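Local atomic coordinates of 3-methyladenine dna-glycosylase (Archaeoglobus fulgidus, PDB entry 2JHN), a protein that belongs to the AlkA-like DNA glycosylases, pairing a TATA-box-binding-protein-like domain with a helical HhH-GPD domain of the base excision DNA repair superfamily. Residues Leu6-Asn11 / Glu87-Met92; Val77-Leu82 / Met114-Phe119. The protein carries 1 engineered substitution. All blocks are in the same frame, centred on the assembly; numbering follows the deposited sequence. Where two conformers were deposited one is given.

Interaction 1 (Leu6-Asn11 / Glu87-Met92); sequences LKHAVN and ELYRFM
His-8 and Tyr-89 carry this contact as an aromatic pair of the offset edge-to-face kind. The edge of the tyrosine ring is turned toward the face of the imidazole, with the ring planes at 69°. The two centroids lie 5.6 Å apart. Closest are His-8 CE1 and Tyr-89 CE2 at 3.8 Å, with CE1 near the plane of the phenol ring, and His-8 NE2 is 4.1 Å from both Tyr-89 CD2 and CE2. CG of His-8 is anti to the backbone N (chi1 -165°), which places the imidazole against the edge of the Tyr-89 ring. Its rotation is fixed from within the loop: His-8 ND1 donates to Ala-9 O at 2.9 Å. The bond is nearly straight, at 168°; the N-H meets a lone pair of Ala-9 O in the carbonyl plane, and that oxygen lies in the plane of the imidazole. The contact thus joins the loop between strand 2-5 and helix 12-17, in the TATA-box-binding-protein-like part of the chain, to helix 86-93. A water adds a second link, donating to Ala-9 O and lying 2.6 Å from Tyr-89 OH, so the one carbonyl accepts from both imidazole and water. The phenol oxygen also takes a hydrogen bond from Gly-109 N. Tyr-106, whose ring meets that of Tyr-89, and Tyr-280 of helix 274-287 add further aromatic neighbours.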
loop_
_atom_site.group_PDB
_atom_site.type_symbol
_atom_site.label_atom_id
_atom_site.label_comp_id
_atom_site.label_asym_id
_atom_site.label_seq_id
_atom_site.Cartn_x
_atom_site.Cartn_y
_atom_site.Cartn_z
ATOM N N LEU A 6 18.563 -4.132 10.288
ATOM C CA LEU A 6 17.486 -5.109 10.513
ATOM C C LEU A 6 18.012 -6.299 11.303
ATOM O O LEU A 6 19.193 -6.646 11.180
ATOM C CB LEU A 6 16.946 -5.618 9.176
ATOM C CG LEU A 6 16.623 -4.594 8.073
ATOM C CD1 LEU A 6 16.133 -5.299 6.823
ATOM C CD2 LEU A 6 15.638 -3.575 8.573
ATOM N N LYS A 7 17.134 -6.950 12.072
ATOM C CA LYS A 7 17.516 -8.192 12.773
ATOM C C LYS A 7 17.528 -9.400 11.835
ATOM O O LYS A 7 18.323 -10.331 12.012
ATOM C CB LYS A 7 16.639 -8.445 14.015
ATOM C CG LYS A 7 17.235 -9.472 14.981
ATOM C CD LYS A 7 16.267 -9.870 16.077
ATOM C CE LYS A 7 16.803 -11.052 16.872
ATOM N NZ LYS A 7 15.782 -11.605 17.820
ATOM N N HIS A 8 16.697 -9.349 10.794
ATOM C CA HIS A 8 16.483 -10.455 9.867
ATOM C C HIS A 8 16.735 -9.988 8.415
ATOM O O HIS A 8 16.516 -8.815 8.114
ATOM C CB HIS A 8 15.037 -10.929 10.062
ATOM C CG HIS A 8 14.736 -12.264 9.453
ATOM N ND1 HIS A 8 14.597 -12.449 8.094
ATOM C CD2 HIS A 8 14.506 -13.473 10.021
ATOM C CE1 HIS A 8 14.318 -13.718 7.847
ATOM N NE2 HIS A 8 14.253 -14.360 9.002
ATOM N N ALA A 9 17.191 -10.870 7.519
ATOM C CA ALA A 9 17.357 -10.491 6.096
ATOM C C ALA A 9 15.999 -10.145 5.458
ATOM O O ALA A 9 14.958 -10.687 5.850
ATOM C CB ALA A 9 18.042 -11.591 5.296
ATOM N N VAL A 10 16.019 -9.219 4.507
ATOM C CA VAL A 10 14.846 -8.907 3.686
ATOM C C VAL A 10 15.287 -9.069 2.240
ATOM O O VAL A 10 16.436 -8.746 1.878
ATOM C CB VAL A 10 14.325 -7.479 3.989
ATOM C CG1 VAL A 10 15.319 -6.423 3.516
ATOM C CG2 VAL A 10 12.931 -7.238 3.387
ATOM N N ASN A 11 14.415 -9.634 1.423
ATOM C CA ASN A 11 14.651 -9.703 0.007
ATOM C C ASN A 11 14.122 -8.418 -0.643
ATOM O O ASN A 11 12.925 -8.286 -0.872
ATOM C CB ASN A 11 13.980 -10.934 -0.585
ATOM C CG ASN A 11 14.332 -11.135 -2.034
ATOM O OD1 ASN A 11 14.150 -10.252 -2.849
ATOM N ND2 ASN A 11 14.877 -12.308 -2.362
ATOM N N GLU A 87 8.320 -14.279 13.703
ATOM C CA GLU A 87 7.100 -14.833 14.256
ATOM C C GLU A 87 6.058 -15.122 13.174
ATOM O O GLU A 87 5.371 -16.147 13.224
ATOM C CB GLU A 87 6.529 -13.903 15.324
ATOM C CG GLU A 87 5.691 -14.650 16.386
ATOM C CD GLU A 87 4.729 -13.757 17.171
ATOM O OE1 GLU A 87 5.042 -12.547 17.358
ATOM O OE2 GLU A 87 3.668 -14.283 17.627
ATOM N N LEU A 88 5.941 -14.205 12.210
ATOM C CA LEU A 88 5.076 -14.439 11.048
ATOM C C LEU A 88 5.518 -15.716 10.358
ATOM O O LEU A 88 4.699 -16.569 10.013
ATOM C CB LEU A 88 5.176 -13.262 10.054
ATOM C CG LEU A 88 4.590 -13.461 8.643
ATOM C CD1 LEU A 88 3.092 -13.656 8.665
ATOM C CD2 LEU A 88 4.971 -12.283 7.697
ATOM N N TYR A 89 6.820 -15.840 10.144
ATOM C CA TYR A 89 7.336 -16.975 9.383
ATOM C C TYR A 89 7.087 -18.290 10.118
ATOM O O TYR A 89 6.704 -19.290 9.500
ATOM C CB TYR A 89 8.820 -16.785 9.109
ATOM C CG TYR A 89 9.168 -15.853 7.950
ATOM C CD1 TYR A 89 8.205 -15.414 7.026
ATOM C CD2 TYR A 89 10.485 -15.460 7.759
ATOM C CE1 TYR A 89 8.578 -14.581 5.949
ATOM C CE2 TYR A 89 10.860 -14.646 6.705
ATOM C CZ TYR A 89 9.906 -14.205 5.810
ATOM O OH TYR A 89 10.323 -13.409 4.777
ATOM N N ARG A 90 7.315 -18.285 11.429
ATOM C CA ARG A 90 6.988 -19.447 12.290
ATOM C C ARG A 90 5.521 -19.861 12.128
ATOM O O ARG A 90 5.195 -21.059 11.965
ATOM C CB ARG A 90 7.291 -19.090 13.746
ATOM C CG ARG A 90 7.389 -20.260 14.701
ATOM C CD ARG A 90 7.813 -19.783 16.089
ATOM N NE ARG A 90 9.174 -19.243 16.035
ATOM C CZ ARG A 90 9.533 -17.996 16.342
ATOM N NH1 ARG A 90 8.639 -17.099 16.762
ATOM N NH2 ARG A 90 10.816 -17.655 16.240
ATOM N N PHE A 91 4.635 -18.871 12.159
ATOM C CA PHE A 91 3.193 -19.079 12.002
ATOM C C PHE A 91 2.836 -19.645 10.621
ATOM O O PHE A 91 2.072 -20.600 10.503
ATOM C CB PHE A 91 2.453 -17.759 12.295
ATOM C CG PHE A 91 0.951 -17.855 12.177
ATOM C CD1 PHE A 91 0.163 -18.099 13.307
ATOM C CD2 PHE A 91 0.330 -17.716 10.943
ATOM C CE1 PHE A 91 -1.222 -18.184 13.195
ATOM C CE2 PHE A 91 -1.053 -17.801 10.814
ATOM C CZ PHE A 91 -1.834 -18.037 11.954
ATOM N N MET A 92 3.390 -19.061 9.559
ATOM C CA MET A 92 3.123 -19.556 8.219
ATOM C C MET A 92 3.566 -21.035 8.049
ATOM O O MET A 92 2.912 -21.802 7.339
ATOM C CB MET A 92 3.787 -18.642 7.171
ATOM C CG MET A 92 3.097 -17.269 7.129
ATOM S SD MET A 92 3.879 -16.136 5.960
ATOM C CE MET A 92 3.043 -16.681 4.488
HETATM O O HOH W 1 12.360 -11.831 5.339
#

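Interaction 2 (Val77-Leu82 / Met114-Phe119)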
loop_
_atom_site.group_PDB
_atom_site.type_symbol
_atom_site.label_atom_id
_atom_site.label_comp_id
_atom_site.label_asym_id
_atom_site.label_seq_id
_atom_site.Cartn_x
_atom_site.Cartn_y
_atom_site.Cartn_z
ATOM N N VAL A 77 10.202 2.233 7.743
ATOM C CA VAL A 77 10.077 0.889 8.316
ATOM C C VAL A 77 8.624 0.393 8.169
ATOM O O VAL A 77 8.377 -0.739 7.752
ATOM C CB VAL A 77 10.503 0.865 9.793
ATOM C CG1 VAL A 77 10.062 -0.455 10.483
ATOM C CG2 VAL A 77 12.043 1.054 9.906
ATOM N N GLU A 78 7.685 1.254 8.517
ATOM C CA GLU A 78 6.258 0.924 8.454
ATOM C C GLU A 78 5.786 0.774 6.978
ATOM O O GLU A 78 5.033 -0.159 6.622
ATOM C CB GLU A 78 5.469 2.018 9.168
ATOM C CG GLU A 78 3.960 1.724 9.190
ATOM C CD GLU A 78 3.152 2.876 9.726
ATOM O OE1 GLU A 78 3.487 4.051 9.421
ATOM O OE2 GLU A 78 2.152 2.599 10.427
ATOM N N TYR A 79 6.208 1.697 6.118
ATOM C CA TYR A 79 5.744 1.693 4.724
ATOM C C TYR A 79 6.291 0.511 3.890
ATOM O O TYR A 79 5.564 -0.127 3.106
ATOM C CB TYR A 79 6.122 3.013 4.050
ATOM C CG TYR A 79 5.742 3.083 2.584
ATOM C CD1 TYR A 79 4.417 3.342 2.211
ATOM C CD2 TYR A 79 6.711 2.932 1.564
ATOM C CE1 TYR A 79 4.032 3.425 0.874
ATOM C CE2 TYR A 79 6.334 3.016 0.211
ATOM C CZ TYR A 79 4.986 3.280 -0.117
ATOM O OH TYR A 79 4.546 3.369 -1.433
ATOM N N LEU A 80 7.582 0.264 4.035
ATOM C CA LEU A 80 8.261 -0.805 3.273
ATOM C C LEU A 80 8.092 -2.169 3.941
ATOM O O LEU A 80 8.361 -3.191 3.314
ATOM C CB LEU A 80 9.763 -0.474 3.104
ATOM C CG LEU A 80 10.095 0.848 2.364
ATOM C CD1 LEU A 80 11.576 1.235 2.567
ATOM C CD2 LEU A 80 9.769 0.742 0.893
ATOM N N GLY A 81 7.649 -2.177 5.203
ATOM C CA GLY A 81 7.410 -3.435 5.926
ATOM C C GLY A 81 8.724 -4.116 6.344
ATOM O O GLY A 81 8.948 -5.282 6.015
ATOM N N LEU A 82 9.581 -3.391 7.066
ATOM C CA LEU A 82 10.933 -3.940 7.355
ATOM C C LEU A 82 11.058 -4.648 8.703
ATOM O O LEU A 82 12.165 -5.125 9.063
ATOM C CB LEU A 82 12.002 -2.860 7.233
ATOM C CG LEU A 82 12.061 -2.127 5.913
ATOM C CD1 LEU A 82 12.996 -0.937 5.986
ATOM C CD2 LEU A 82 12.419 -3.073 4.725
ATOM N N MET A 114 0.426 0.543 1.571
ATOM C CA MET A 114 0.403 0.948 0.163
ATOM C C MET A 114 0.244 2.485 -0.055
ATOM O O MET A 114 -0.039 2.939 -1.190
ATOM C CB MET A 114 -0.618 0.098 -0.605
ATOM C CG MET A 114 -0.227 -1.388 -0.636
ATOM S SD MET A 114 -1.422 -2.457 -1.422
ATOM C CE MET A 114 -1.302 -1.872 -3.115
ATOM N N SER A 115 0.462 3.251 1.022
ATOM C CA SER A 115 0.425 4.713 1.019
ATOM C C SER A 115 1.291 5.292 2.153
ATOM O O SER A 115 1.512 4.639 3.177
ATOM C CB SER A 115 -1.018 5.213 1.173
ATOM O OG SER A 115 -1.614 4.764 2.395
ATOM N N MET A 116 1.749 6.529 1.976
ATOM C CA MET A 116 2.530 7.218 3.007
ATOM C C MET A 116 1.723 8.290 3.767
ATOM O O MET A 116 2.292 9.112 4.503
ATOM C CB MET A 116 3.815 7.803 2.416
ATOM C CG MET A 116 4.668 6.773 1.657
ATOM S SD MET A 116 6.444 6.930 1.987
ATOM C CE MET A 116 6.408 6.705 3.763
ATOM N N SER A 117 0.404 8.278 3.566
ATOM C CA SER A 117 -0.534 9.058 4.391
ATOM C C SER A 117 -1.913 8.422 4.275
ATOM O O SER A 117 -2.210 7.742 3.282
ATOM C CB SER A 117 -0.622 10.543 3.955
ATOM O OG SER A 117 -1.288 10.720 2.692
ATOM N N VAL A 118 -2.767 8.690 5.270
ATOM C CA VAL A 118 -4.156 8.216 5.237
ATOM C C VAL A 118 -4.897 8.771 4.017
ATOM O O VAL A 118 -5.644 8.049 3.333
ATOM C CB VAL A 118 -4.899 8.631 6.541
ATOM C CG1 VAL A 118 -6.424 8.337 6.445
ATOM C CG2 VAL A 118 -4.271 7.917 7.731
ATOM N N PHE A 119 -4.736 10.075 3.779
ATOM C CA PHE A 119 -5.324 10.694 2.602
ATOM C C PHE A 119 -4.963 9.970 1.300
ATOM O O PHE A 119 -5.845 9.646 0.510
ATOM C CB PHE A 119 -4.950 12.186 2.457
ATOM C CG PHE A 119 -5.596 12.822 1.274
ATOM C CD1 PHE A 119 -6.991 12.871 1.183
ATOM C CD2 PHE A 119 -4.834 13.354 0.245
ATOM C CE1 PHE A 119 -7.618 13.451 0.101
ATOM C CE2 PHE A 119 -5.470 13.965 -0.889
ATOM C CZ PHE A 119 -6.846 14.011 -0.954
#
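A Met-aromatic contact at the C-terminal end of helix 69-80 joins Tyr-79 to the loop that leads into helix 118-127. Met-116 lies over one face of the phenol ring and supplies both sulfur and methylene: SD is 4.0 Å from the Tyr-79 ring centroid and 12° off the normal, while CG sits 3.7 Å from the same centroid, 22° off the normal, as a CH-pi contact. CG is displaced toward the rim, 3.5 Å from both Tyr-79 CD1 and CE1. Bends at chi2 (-138°) and chi3 carry the methionine chain across the ring, and CE ends 3.7 Å from Tyr-79 CB. The contacts of Met-116 described here are those of one of its two modelled conformers. The backbone of the loop meets the ring at its edge, where Ser-115 O approaches Tyr-79 CD1 to 3.3 Å near the ring plane. At its far end the phenol OH is hydrogen-bonded to Asp-28 OD1; Asp-28 also belongs to a sodium site, whose ion lies about 8 Å from the Tyr-79 side chain. Ser-117 OG caps helix 118-127 through Glu-120 N. Strand 34-41 flanks the pair, Arg-37 touching both Tyr-79 and Met-116 and Ile-39 touching Met-116, so the helix end, the strand and the approach to helix 118-127 converge here.

In the fold
From the N terminus, the chain leaves strand 2-5 into loop 6-11, the first half of interaction 1, and then builds the remaining four strands of the antiparallel sheet before helix 69-80 brings it to 77-82, where interaction 2 begins. Helix 86-93 follows directly and closes interaction 1 over 75 intervening residues; after helix 96-104, segment 114-119 closes interaction 2 over 31. Because the segments alternate along the chain, the two closures cross. Their centres are 18 Å apart, yet they touch where Leu-6 CD2 packs 3.8 Å from Leu-82 O. Interaction 1 ties loop 6-11 to helix 86-93, and interaction 2 ties the end of helix 69-80 to the loop leading into helix 118-127.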